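Local coordinates for protein leukocyte-associated immunoglobulin-like receptor 1 (Mus musculus, PDB 4ESK) that is a collagen receptor that inhibits natural killer cells, B cells and T cells, represented here by its extracellular Ig-like domain, at residues S79-K84 against S89-T94; C30-S33 against L38-M41; V42-E45 against T50-E53. All blocks are in the same frame, centred on the assembly; numbering follows the deposited sequence. Where two conformers were deposited one is given.

Interaction 1 of 3, residues S79-K84 against S89-T94; sequences SCIYSK and SERSKT
The guanidinium of Arg91 has CG1 of Ile81 over one face, while OG of Ser79 approaches it obliquely, at an angle too poor for a hydrogen bond. NH2 has its salt-bridge partner elsewhere, the carboxylate of Glu45. Arg91 and Ile81 form a non-hydrogen-bonded pair and run alongside each other, with Ile81 CD1 3.8 Å from Arg91 NH1; a bend at chi3 (-50°) turns the arginine head toward Ser79. On the other face of the sheet the Tyr82 ring leads away from residues 89-94, meeting the rings of Tyr32 and His36, and its OH is hydrogen-bonded to the Asp63 carboxylate. The backbones of Tyr82 and Glu90 exchange two hydrogen bonds, Tyr82 N to Glu90 O at 2.9 Å and Glu90 N to Tyr82 O at 3.0 Å. At Cys80 the pattern changes: Cys80 O accepts from Ser92 N (2.9 Å), but Cys80 N donates to Ser92 OG, also at 2.9 Å, a side-chain acceptor in place of a backbone one. Ser92 OG in turn donates to Lys93 O at 2.7 Å. The last two strands, 76-84 and 88-100, pair here with the disulfide cysteine Cys80 on the first, as in the F-G hairpin of an immunoglobulin fold.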
ATOM      1  N   SER A  79      -5.296   0.848   1.222  1.00 13.36           N
ATOM      2  CA  SER A  79      -5.425   0.492  -0.181  0.50 13.29           C
ATOM      3  C   SER A  79      -4.640   1.490  -1.027  1.00 13.64           C
ATOM      4  O   SER A  79      -4.387   2.648  -0.600  1.00 13.54           O
ATOM      5  CB  SER A  79      -6.894   0.455  -0.588  0.50 13.40           C
ATOM      6  OG  SER A  79      -7.497   1.715  -0.403  0.50 12.91           O
ATOM      7  N   CYS A  80      -4.213   1.048  -2.208  1.00 12.51           N
ATOM      8  CA  CYS A  80      -3.514   1.927  -3.149  1.00 13.05           C
ATOM      9  C   CYS A  80      -4.521   2.449  -4.187  1.00 13.13           C
ATOM     10  O   CYS A  80      -5.320   1.684  -4.697  1.00 12.85           O
ATOM     11  CB  CYS A  80      -2.406   1.159  -3.880  1.00 13.36           C
ATOM     12  SG  CYS A  80      -1.079   0.524  -2.804  1.00 14.95           S
ATOM     13  N   ILE A  81      -4.466   3.741  -4.505  1.00 13.54           N
ATOM     14  CA  ILE A  81      -5.319   4.344  -5.555  1.00 14.12           C
ATOM     15  C   ILE A  81      -4.425   5.066  -6.557  1.00 13.61           C
ATOM     16  O   ILE A  81      -3.601   5.917  -6.181  1.00 13.06           O
ATOM     17  CB  ILE A  81      -6.365   5.350  -5.010  1.00 15.86           C
ATOM     18  CG1 ILE A  81      -7.221   4.674  -3.921  1.00 17.30           C
ATOM     19  CG2 ILE A  81      -7.193   5.893  -6.181  1.00 16.58           C
ATOM     20  CD1 ILE A  81      -8.109   5.576  -3.098  1.00 18.52           C
ATOM     21  N   TYR A  82      -4.569   4.704  -7.827  1.00 12.65           N
ATOM     22  CA  TYR A  82      -3.850   5.343  -8.913  1.00 13.09           C
ATOM     23  C   TYR A  82      -4.825   6.296  -9.575  1.00 14.08           C
ATOM     24  O   TYR A  82      -5.988   5.939  -9.770  1.00 15.40           O
ATOM     25  CB  TYR A  82      -3.363   4.300  -9.926  1.00 12.44           C
ATOM     26  CG  TYR A  82      -2.117   3.594  -9.481  1.00 11.75           C
ATOM     27  CD1 TYR A  82      -2.196   2.464  -8.679  1.00 11.73           C
ATOM     28  CD2 TYR A  82      -0.853   4.072  -9.829  1.00 11.89           C
ATOM     29  CE1 TYR A  82      -1.067   1.815  -8.265  1.00 11.59           C
ATOM     30  CE2 TYR A  82       0.282   3.444  -9.380  1.00 11.67           C
ATOM     31  CZ  TYR A  82       0.164   2.303  -8.603  1.00 11.59           C
ATOM     32  OH  TYR A  82       1.292   1.682  -8.189  1.00 11.48           O
ATOM     33  N   SER A  83      -4.367   7.499  -9.907  1.00 15.10           N
ATOM     34  CA  SER A  83      -5.260   8.494 -10.508  1.00 15.80           C
ATOM     35  C   SER A  83      -4.596   9.364 -11.568  1.00 16.52           C
ATOM     36  O   SER A  83      -3.374   9.460 -11.661  1.00 15.24           O
ATOM     37  CB  SER A  83      -5.897   9.374  -9.421  1.00 16.50           C
ATOM     38  OG  SER A  83      -4.919  10.115  -8.744  1.00 16.88           O
ATOM     39  N   LYS A  84      -5.454   9.998 -12.365  1.00 19.79           N
ATOM     40  CA  LYS A  84      -5.064  11.010 -13.339  1.00 22.36           C
ATOM     41  C   LYS A  84      -6.173  12.075 -13.287  1.00 23.46           C
ATOM     42  O   LYS A  84      -7.352  11.767 -13.496  1.00 23.67           O
ATOM     43  CB  LYS A  84      -4.992  10.392 -14.738  1.00 25.17           C
ATOM     44  CG  LYS A  84      -4.675  11.364 -15.870  1.00 27.06           C
ATOM     45  CD  LYS A  84      -3.192  11.703 -15.922  1.00 29.94           C
ATOM     46  CE  LYS A  84      -2.853  12.683 -17.046  1.00 31.49           C
ATOM     47  NZ  LYS A  84      -3.502  12.331 -18.341  1.00 33.43           N
ATOM     48  N   SER A  89      -9.649   7.092 -11.631  1.00 23.11           N
ATOM     49  CA  SER A  89      -8.912   6.449 -10.554  1.00 22.51           C
ATOM     50  C   SER A  89      -9.332   4.989 -10.387  1.00 21.91           C
ATOM     51  O   SER A  89     -10.448   4.599 -10.733  1.00 22.12           O
ATOM     52  CB  SER A  89      -9.074   7.205  -9.230  1.00 22.93           C
ATOM     53  OG  SER A  89     -10.364   7.030  -8.692  1.00 23.82           O
ATOM     54  N   GLU A  90      -8.410   4.187  -9.882  1.00 20.25           N
ATOM     55  CA  GLU A  90      -8.640   2.768  -9.667  1.00 20.01           C
ATOM     56  C   GLU A  90      -7.953   2.401  -8.379  1.00 18.13           C
ATOM     57  O   GLU A  90      -6.879   2.932  -8.082  1.00 16.67           O
ATOM     58  CB  GLU A  90      -8.054   1.924 -10.795  1.00 21.47           C
ATOM     59  CG  GLU A  90      -8.672   2.214 -12.168  1.00 23.24           C
ATOM     60  CD  GLU A  90     -10.132   1.797 -12.301  1.00 25.24           C
ATOM     61  OE1 GLU A  90     -10.709   1.125 -11.406  1.00 25.79           O
ATOM     62  OE2 GLU A  90     -10.730   2.175 -13.325  1.00 27.79           O
ATOM     63  N   ARG A  91      -8.593   1.520  -7.627  1.00 17.30           N
ATOM     64  CA  ARG A  91      -8.131   1.149  -6.303  1.00 17.37           C
ATOM     65  C   ARG A  91      -7.815  -0.335  -6.225  1.00 15.19           C
ATOM     66  O   ARG A  91      -8.429  -1.137  -6.918  1.00 15.37           O
ATOM     67  CB  ARG A  91      -9.173   1.504  -5.244  1.00 20.21           C
ATOM     68  CG  ARG A  91     -10.403   0.608  -5.226  1.00 23.73           C
ATOM     69  CD  ARG A  91     -11.369   0.975  -4.119  1.00 28.16           C
ATOM     70  NE  ARG A  91     -10.681   1.091  -2.833  1.00 31.11           N
ATOM     71  CZ  ARG A  91     -10.572   2.199  -2.103  1.00 33.44           C
ATOM     72  NH1 ARG A  91     -11.140   3.345  -2.467  1.00 36.23           N
ATOM     73  NH2 ARG A  91      -9.908   2.145  -0.958  1.00 35.64           N
ATOM     74  N   SER A  92      -6.847  -0.673  -5.375  1.00 12.95           N
ATOM     75  CA  SER A  92      -6.499  -2.056  -5.052  1.00 11.96           C
ATOM     76  C   SER A  92      -7.408  -2.662  -3.997  1.00 11.60           C
ATOM     77  O   SER A  92      -8.288  -1.997  -3.450  1.00 11.91           O
ATOM     78  CB  SER A  92      -5.066  -2.091  -4.522  1.00 11.29           C
ATOM     79  OG  SER A  92      -5.007  -1.553  -3.197  1.00 11.17           O
ATOM     80  N   LYS A  93      -7.172  -3.949  -3.703  1.00 11.47           N
ATOM     81  CA  LYS A  93      -7.748  -4.580  -2.521  0.50 11.56           C
ATOM     82  C   LYS A  93      -7.301  -3.828  -1.279  1.00 11.73           C
ATOM     83  O   LYS A  93      -6.367  -3.023  -1.323  1.00 11.34           O
ATOM     84  CB  LYS A  93      -7.316  -6.042  -2.413  0.50 11.69           C
ATOM     85  CG  LYS A  93      -5.828  -6.232  -2.166  0.50 11.63           C
ATOM     86  CD  LYS A  93      -5.327  -7.605  -2.605  0.50 11.79           C
ATOM     87  CE  LYS A  93      -3.859  -7.786  -2.258  0.50 11.84           C
ATOM     88  NZ  LYS A  93      -3.126  -8.617  -3.258  0.50 12.19           N
ATOM     89  N   THR A  94      -7.971  -4.113  -0.174  1.00 11.93           N
ATOM     90  CA  THR A  94      -7.679  -3.487   1.094  1.00 12.85           C
ATOM     91  C   THR A  94      -6.973  -4.474   2.022  1.00 12.82           C
ATOM     92  O   THR A  94      -7.395  -5.635   2.127  1.00 14.25           O
ATOM     93  CB  THR A  94      -8.969  -3.007   1.742  1.00 14.00           C
ATOM     94  OG1 THR A  94      -9.614  -2.085   0.859  1.00 16.05           O
ATOM     95  CG2 THR A  94      -8.668  -2.319   3.039  1.00 14.33           C
TER

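Interaction 2 of 3, residues C30-S33 against L38-M41; sequences CSYS and LYNM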
ATOM      1  N   CYS A  30       2.733  -0.474  -3.827  1.00 11.74           N
ATOM      2  CA  CYS A  30       1.589  -0.340  -4.727  1.00 12.06           C
ATOM      3  C   CYS A  30       2.077  -0.753  -6.092  1.00 12.13           C
ATOM      4  O   CYS A  30       3.227  -0.476  -6.467  1.00 11.43           O
ATOM      5  CB  CYS A  30       1.104   1.110  -4.758  1.00 12.83           C
ATOM      6  SG  CYS A  30       0.483   1.734  -3.191  1.00 14.22           S
ATOM      7  N   SER A  31       1.235  -1.414  -6.869  1.00 12.03           N
ATOM      8  CA  SER A  31       1.638  -1.873  -8.197  0.50 12.39           C
ATOM      9  C   SER A  31       0.454  -1.730  -9.155  1.00 12.42           C
ATOM     10  O   SER A  31      -0.695  -1.837  -8.737  1.00 11.88           O
ATOM     11  CB  SER A  31       2.123  -3.327  -8.117  0.50 12.60           C
ATOM     12  OG  SER A  31       2.541  -3.834  -9.375  0.50 12.91           O
ATOM     13  N   TYR A  32       0.725  -1.495 -10.432  1.00 13.12           N
ATOM     14  CA  TYR A  32      -0.350  -1.514 -11.402  1.00 14.35           C
ATOM     15  C   TYR A  32       0.177  -2.099 -12.688  1.00 16.68           C
ATOM     16  O   TYR A  32       0.803  -1.409 -13.468  1.00 17.53           O
ATOM     17  CB  TYR A  32      -0.941  -0.128 -11.616  1.00 13.86           C
ATOM     18  CG  TYR A  32      -2.355  -0.111 -12.149  1.00 13.33           C
ATOM     19  CD1 TYR A  32      -2.964  -1.254 -12.693  1.00 13.67           C
ATOM     20  CD2 TYR A  32      -3.104   1.059 -12.110  1.00 13.59           C
ATOM     21  CE1 TYR A  32      -4.264  -1.218 -13.138  1.00 13.69           C
ATOM     22  CE2 TYR A  32      -4.402   1.107 -12.568  1.00 13.49           C
ATOM     23  CZ  TYR A  32      -4.977  -0.029 -13.093  1.00 14.29           C
ATOM     24  OH  TYR A  32      -6.278   0.006 -13.537  1.00 15.47           O
ATOM     25  N   SER A  33      -0.086  -3.387 -12.865  1.00 19.81           N
ATOM     26  CA  SER A  33       0.252  -4.110 -14.078  1.00 22.28           C
ATOM     27  C   SER A  33      -0.545  -3.551 -15.248  1.00 21.80           C
ATOM     28  O   SER A  33      -1.749  -3.276 -15.148  1.00 22.97           O
ATOM     29  CB  SER A  33      -0.082  -5.594 -13.923  1.00 24.24           C
ATOM     30  OG  SER A  33      -1.492  -5.778 -13.928  1.00 26.55           O
ATOM     31  N   LEU A  38      -0.756   5.161 -17.524  1.00 16.95           N
ATOM     32  CA  LEU A  38      -1.945   6.015 -17.701  1.00 16.69           C
ATOM     33  C   LEU A  38      -2.184   6.979 -16.534  1.00 17.35           C
ATOM     34  O   LEU A  38      -2.872   8.005 -16.694  1.00 16.66           O
ATOM     35  CB  LEU A  38      -3.201   5.181 -17.904  1.00 17.40           C
ATOM     36  CG  LEU A  38      -3.219   4.152 -19.035  1.00 17.68           C
ATOM     37  CD1 LEU A  38      -4.609   3.569 -19.171  1.00 17.95           C
ATOM     38  CD2 LEU A  38      -2.729   4.769 -20.341  1.00 18.84           C
ATOM     39  N   TYR A  39      -1.641   6.644 -15.363  1.00 16.55           N
ATOM     40  CA  TYR A  39      -1.916   7.386 -14.123  1.00 17.88           C
ATOM     41  C   TYR A  39      -0.637   8.082 -13.692  1.00 18.94           C
ATOM     42  O   TYR A  39       0.443   7.490 -13.790  1.00 20.94           O
ATOM     43  CB  TYR A  39      -2.457   6.432 -13.046  1.00 18.55           C
ATOM     44  CG  TYR A  39      -3.707   5.718 -13.515  1.00 17.94           C
ATOM     45  CD1 TYR A  39      -4.936   6.334 -13.460  1.00 18.17           C
ATOM     46  CD2 TYR A  39      -3.641   4.458 -14.105  1.00 18.57           C
ATOM     47  CE1 TYR A  39      -6.086   5.710 -13.918  1.00 19.34           C
ATOM     48  CE2 TYR A  39      -4.781   3.829 -14.582  1.00 18.87           C
ATOM     49  CZ  TYR A  39      -6.009   4.461 -14.486  1.00 19.89           C
ATOM     50  OH  TYR A  39      -7.174   3.873 -14.950  1.00 21.28           O
ATOM     51  N   ASN A  40      -0.744   9.339 -13.264  1.00 17.84           N
ATOM     52  CA  ASN A  40       0.432  10.117 -12.874  1.00 17.99           C
ATOM     53  C   ASN A  40       0.571  10.361 -11.363  1.00 15.98           C
ATOM     54  O   ASN A  40       1.573  10.910 -10.932  1.00 15.22           O
ATOM     55  CB  ASN A  40       0.512  11.440 -13.660  1.00 19.93           C
ATOM     56  CG  ASN A  40      -0.620  12.389 -13.355  1.00 21.93           C
ATOM     57  OD1 ASN A  40      -1.532  12.084 -12.589  1.00 22.14           O
ATOM     58  ND2 ASN A  40      -0.569  13.580 -13.986  1.00 25.85           N
ATOM     59  N   MET A  41      -0.436   9.960 -10.593  1.00 15.69           N
ATOM     60  CA  MET A  41      -0.400  10.034  -9.139  1.00 15.38           C
ATOM     61  C   MET A  41      -0.732   8.684  -8.521  1.00 13.86           C
ATOM     62  O   MET A  41      -1.537   7.922  -9.038  1.00 12.10           O
ATOM     63  CB  MET A  41      -1.397  11.063  -8.618  1.00 16.37           C
ATOM     64  CG  MET A  41      -0.981  12.498  -8.950  1.00 17.87           C
ATOM     65  SD  MET A  41       0.531  12.989  -8.099  1.00 20.14           S
ATOM     66  CE  MET A  41      -0.006  12.839  -6.386  1.00 20.59           C
TER
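Tyr39 brings its ring to that of Tyr32, and this ring pair accounts for the whole contact between the segments. The closest approach, 3.4 Å, is from Tyr32 CE2 to Tyr39 CE2. Next comes Tyr39 CD2, 3.8 Å from Tyr32 CE2. The planes are within 14° of parallel, but the centroids lie 5.5 Å apart, so the rings have slid past one another and overlap little; this is not a full stack. On the Tyr32 side, CG stands anti to the backbone N (chi1 -157°), which carries the ring across toward Tyr39. Tyr32 also meets the ring of Tyr82, and both tyrosines touch Glu90. A serine in place of Tyr32 would probably leave the CD2-CE2 side of the Tyr39 ring without its aromatic neighbour and take away one of the rings packed on Tyr82. Within the immunoglobulin fold, the two tyrosines meet across the loop that joins strand 26-31 to strand 41-46, the B-C connection. Beyond the ring, the O of Tyr39 accepts a hydrogen bond from the Thr56 hydroxyl, and the backbone of Asn40 pairs with that of Thr56. Asn40 and Met41 then both face Ser83 in a classic beta bulge, where the chain enters strand 41-46. Met41 O there accepts a probable hydrogen bond from Ser83 N of the neighbouring strand.

Interaction 3 of 3, residues V42-E45 against T50-E53; sequences VRLE and TFME
Residues Val42-Glu45 and Thr50-Glu53 run antiparallel, their short axes approaching to 4.6 Å with N-to-C directions 148° apart. They are the two arms of the C-C' hairpin of the immunoglobulin fold, and a classic beta bulge interrupts their register: Phe51 and Met52 both face Leu44. The evidence is in the bonding of one carbonyl. Leu44 O accepts from Phe51 N at 2.8 Å and, more loosely, from Met52 N at 3.3 Å, the latter lying in the carbonyl plane on a lone pair. Phe51 has a helix-like psi of -51°, as expected at the first position of such a bulge. Leu44 N returns a bond to Met52 O at 2.8 Å, which fixes the pairing on the regular side of the bulge, while beyond it the side chains of Glu45 and Thr50 diverge. Arg43 and Glu53, a non-hydrogen-bonded pair, share one face of the sheet and meet at their CB atoms, 3.6 Å apart. The arginine chain, extended from CG to NE, crosses the Thr50 side chain at about a right angle, with Arg43 CD 3.5 Å from Thr50 OG1. Its charge stays apart from that of Glu53, for Arg43 NE and Glu53 OE1 are 5.3 Å distant, too far for a salt bridge, although some electrostatic attraction is plausible. Leu44 and Met52 use the other face, where both touch Phe65 of strand 62-67, and Leu44 reaches Val28 as well. The Phe51 side chain, which touches Ile67 and Ile74, lies side by side with that of Leu44. Both leave the backbone the same way, CG opposite N (chi1 near 180°), and Leu44 CD2 ends 4.2 Å from Phe51 CD2.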
ATOM      1  N   VAL A  42      -0.119   8.420  -7.376  1.00 13.44           N
ATOM      2  CA  VAL A  42      -0.469   7.240  -6.603  1.00 13.45           C
ATOM      3  C   VAL A  42      -0.591   7.657  -5.142  1.00 13.23           C
ATOM      4  O   VAL A  42       0.252   8.397  -4.605  1.00 13.50           O
ATOM      5  CB  VAL A  42       0.545   6.093  -6.788  1.00 13.92           C
ATOM      6  CG1 VAL A  42       1.966   6.525  -6.461  1.00 13.75           C
ATOM      7  CG2 VAL A  42       0.125   4.889  -5.949  1.00 14.04           C
ATOM      8  N   ARG A  43      -1.644   7.183  -4.508  1.00 14.07           N
ATOM      9  CA  ARG A  43      -1.868   7.481  -3.111  1.00 15.21           C
ATOM     10  C   ARG A  43      -2.152   6.228  -2.297  1.00 14.72           C
ATOM     11  O   ARG A  43      -2.747   5.239  -2.777  1.00 13.83           O
ATOM     12  CB  ARG A  43      -2.950   8.517  -2.929  1.00 17.41           C
ATOM     13  CG  ARG A  43      -4.378   8.089  -3.159  1.00 19.46           C
ATOM     14  CD  ARG A  43      -5.266   9.301  -2.896  1.00 21.50           C
ATOM     15  NE  ARG A  43      -6.691   9.055  -3.090  1.00 23.22           N
ATOM     16  CZ  ARG A  43      -7.355   9.198  -4.241  1.00 23.91           C
ATOM     17  NH1 ARG A  43      -6.746   9.553  -5.368  1.00 24.75           N
ATOM     18  NH2 ARG A  43      -8.654   8.978  -4.261  1.00 24.87           N
ATOM     19  N   LEU A  44      -1.643   6.269  -1.082  1.00 13.85           N
ATOM     20  CA  LEU A  44      -1.955   5.273  -0.095  1.00 14.70           C
ATOM     21  C   LEU A  44      -3.089   5.845   0.717  1.00 15.54           C
ATOM     22  O   LEU A  44      -2.932   6.910   1.342  1.00 17.07           O
ATOM     23  CB  LEU A  44      -0.717   5.006   0.743  1.00 14.87           C
ATOM     24  CG  LEU A  44      -0.695   3.855   1.723  1.00 15.98           C
ATOM     25  CD1 LEU A  44      -1.123   2.547   1.045  1.00 15.78           C
ATOM     26  CD2 LEU A  44       0.729   3.784   2.246  1.00 14.60           C
ATOM     27  N   GLU A  45      -4.227   5.173   0.672  1.00 15.92           N
ATOM     28  CA  GLU A  45      -5.409   5.544   1.440  1.00 17.86           C
ATOM     29  C   GLU A  45      -5.405   4.730   2.731  1.00 19.20           C
ATOM     30  O   GLU A  45      -5.167   3.523   2.693  1.00 17.18           O
ATOM     31  CB  GLU A  45      -6.691   5.259   0.657  1.00 21.34           C
ATOM     32  CG  GLU A  45      -7.965   5.782   1.339  1.00 24.98           C
ATOM     33  CD  GLU A  45      -9.254   5.411   0.617  1.00 28.86           C
ATOM     34  OE1 GLU A  45      -9.798   6.269  -0.096  1.00 32.56           O
ATOM     35  OE2 GLU A  45      -9.732   4.253   0.756  1.00 33.39           O
ATOM     36  N   THR A  50      -6.687  10.064   2.376  1.00 20.84           N
ATOM     37  CA  THR A  50      -5.334  10.057   1.864  1.00 19.86           C
ATOM     38  C   THR A  50      -4.325  10.070   3.006  1.00 19.49           C
ATOM     39  O   THR A  50      -4.362  10.947   3.892  1.00 19.58           O
ATOM     40  CB  THR A  50      -5.079  11.249   0.935  1.00 20.51           C
ATOM     41  OG1 THR A  50      -6.045  11.243  -0.123  1.00 21.35           O
ATOM     42  CG2 THR A  50      -3.681  11.191   0.369  1.00 20.76           C
ATOM     43  N   PHE A  51      -3.450   9.077   3.012  1.00 17.84           N
ATOM     44  CA  PHE A  51      -2.401   8.945   4.020  1.00 18.41           C
ATOM     45  C   PHE A  51      -1.075   9.490   3.497  1.00 17.45           C
ATOM     46  O   PHE A  51      -0.405  10.288   4.155  1.00 16.45           O
ATOM     47  CB  PHE A  51      -2.291   7.474   4.462  1.00 19.26           C
ATOM     48  CG  PHE A  51      -1.271   7.219   5.535  1.00 20.54           C
ATOM     49  CD1 PHE A  51      -1.505   7.619   6.844  1.00 22.01           C
ATOM     50  CD2 PHE A  51      -0.088   6.557   5.247  1.00 21.29           C
ATOM     51  CE1 PHE A  51      -0.566   7.361   7.844  1.00 22.41           C
ATOM     52  CE2 PHE A  51       0.856   6.307   6.233  1.00 23.04           C
ATOM     53  CZ  PHE A  51       0.619   6.710   7.539  1.00 22.73           C
ATOM     54  N   MET A  52      -0.667   9.047   2.316  1.00 16.66           N
ATOM     55  CA  MET A  52       0.553   9.520   1.672  1.00 17.05           C
ATOM     56  C   MET A  52       0.268   9.519   0.172  1.00 16.39           C
ATOM     57  O   MET A  52      -0.553   8.716  -0.305  1.00 15.13           O
ATOM     58  CB  MET A  52       1.747   8.593   1.962  1.00 17.96           C
ATOM     59  CG  MET A  52       2.351   8.693   3.352  1.00 19.14           C
ATOM     60  SD  MET A  52       3.472   7.312   3.663  1.00 20.83           S
ATOM     61  CE  MET A  52       4.162   7.823   5.246  1.00 22.49           C
ATOM     62  N   GLU A  53       0.910  10.429  -0.553  1.00 17.01           N
ATOM     63  CA  GLU A  53       0.803  10.431  -2.006  1.00 17.74           C
ATOM     64  C   GLU A  53       2.026  10.980  -2.693  1.00 16.46           C
ATOM     65  O   GLU A  53       2.852  11.676  -2.099  1.00 15.87           O
ATOM     66  CB  GLU A  53      -0.466  11.136  -2.464  1.00 19.36           C
ATOM     67  CG  GLU A  53      -0.494  12.626  -2.210  1.00 21.08           C
ATOM     68  CD  GLU A  53      -1.841  13.266  -2.523  1.00 23.88           C
ATOM     69  OE1 GLU A  53      -2.718  12.631  -3.149  1.00 24.03           O
ATOM     70  OE2 GLU A  53      -2.012  14.436  -2.121  1.00 26.08           O
TER

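Overall arrangement
Along the chain the order is interaction 2, interaction 3, interaction 1. Interactions 1 and 3 lie in one sheet, in which strands 76-84 and 41-46 are neighbours, and their centres are about 9 Å apart; the two hairpins thus give four successive strands, 88-100, 76-84, 41-46 and 49-55, joined also by the Arg91-Glu45 salt bridge. Interaction 2 belongs to the loop leading out of strand 26-31, which pairs with 62-67 in the second sheet. Its centre is about 8 Å from that of interaction 1 and 12 Å from that of interaction 3. The Cys30-Cys80 disulfide links the two sheets of this extracellular Ig-like domain, tying interaction 2 to interaction 1.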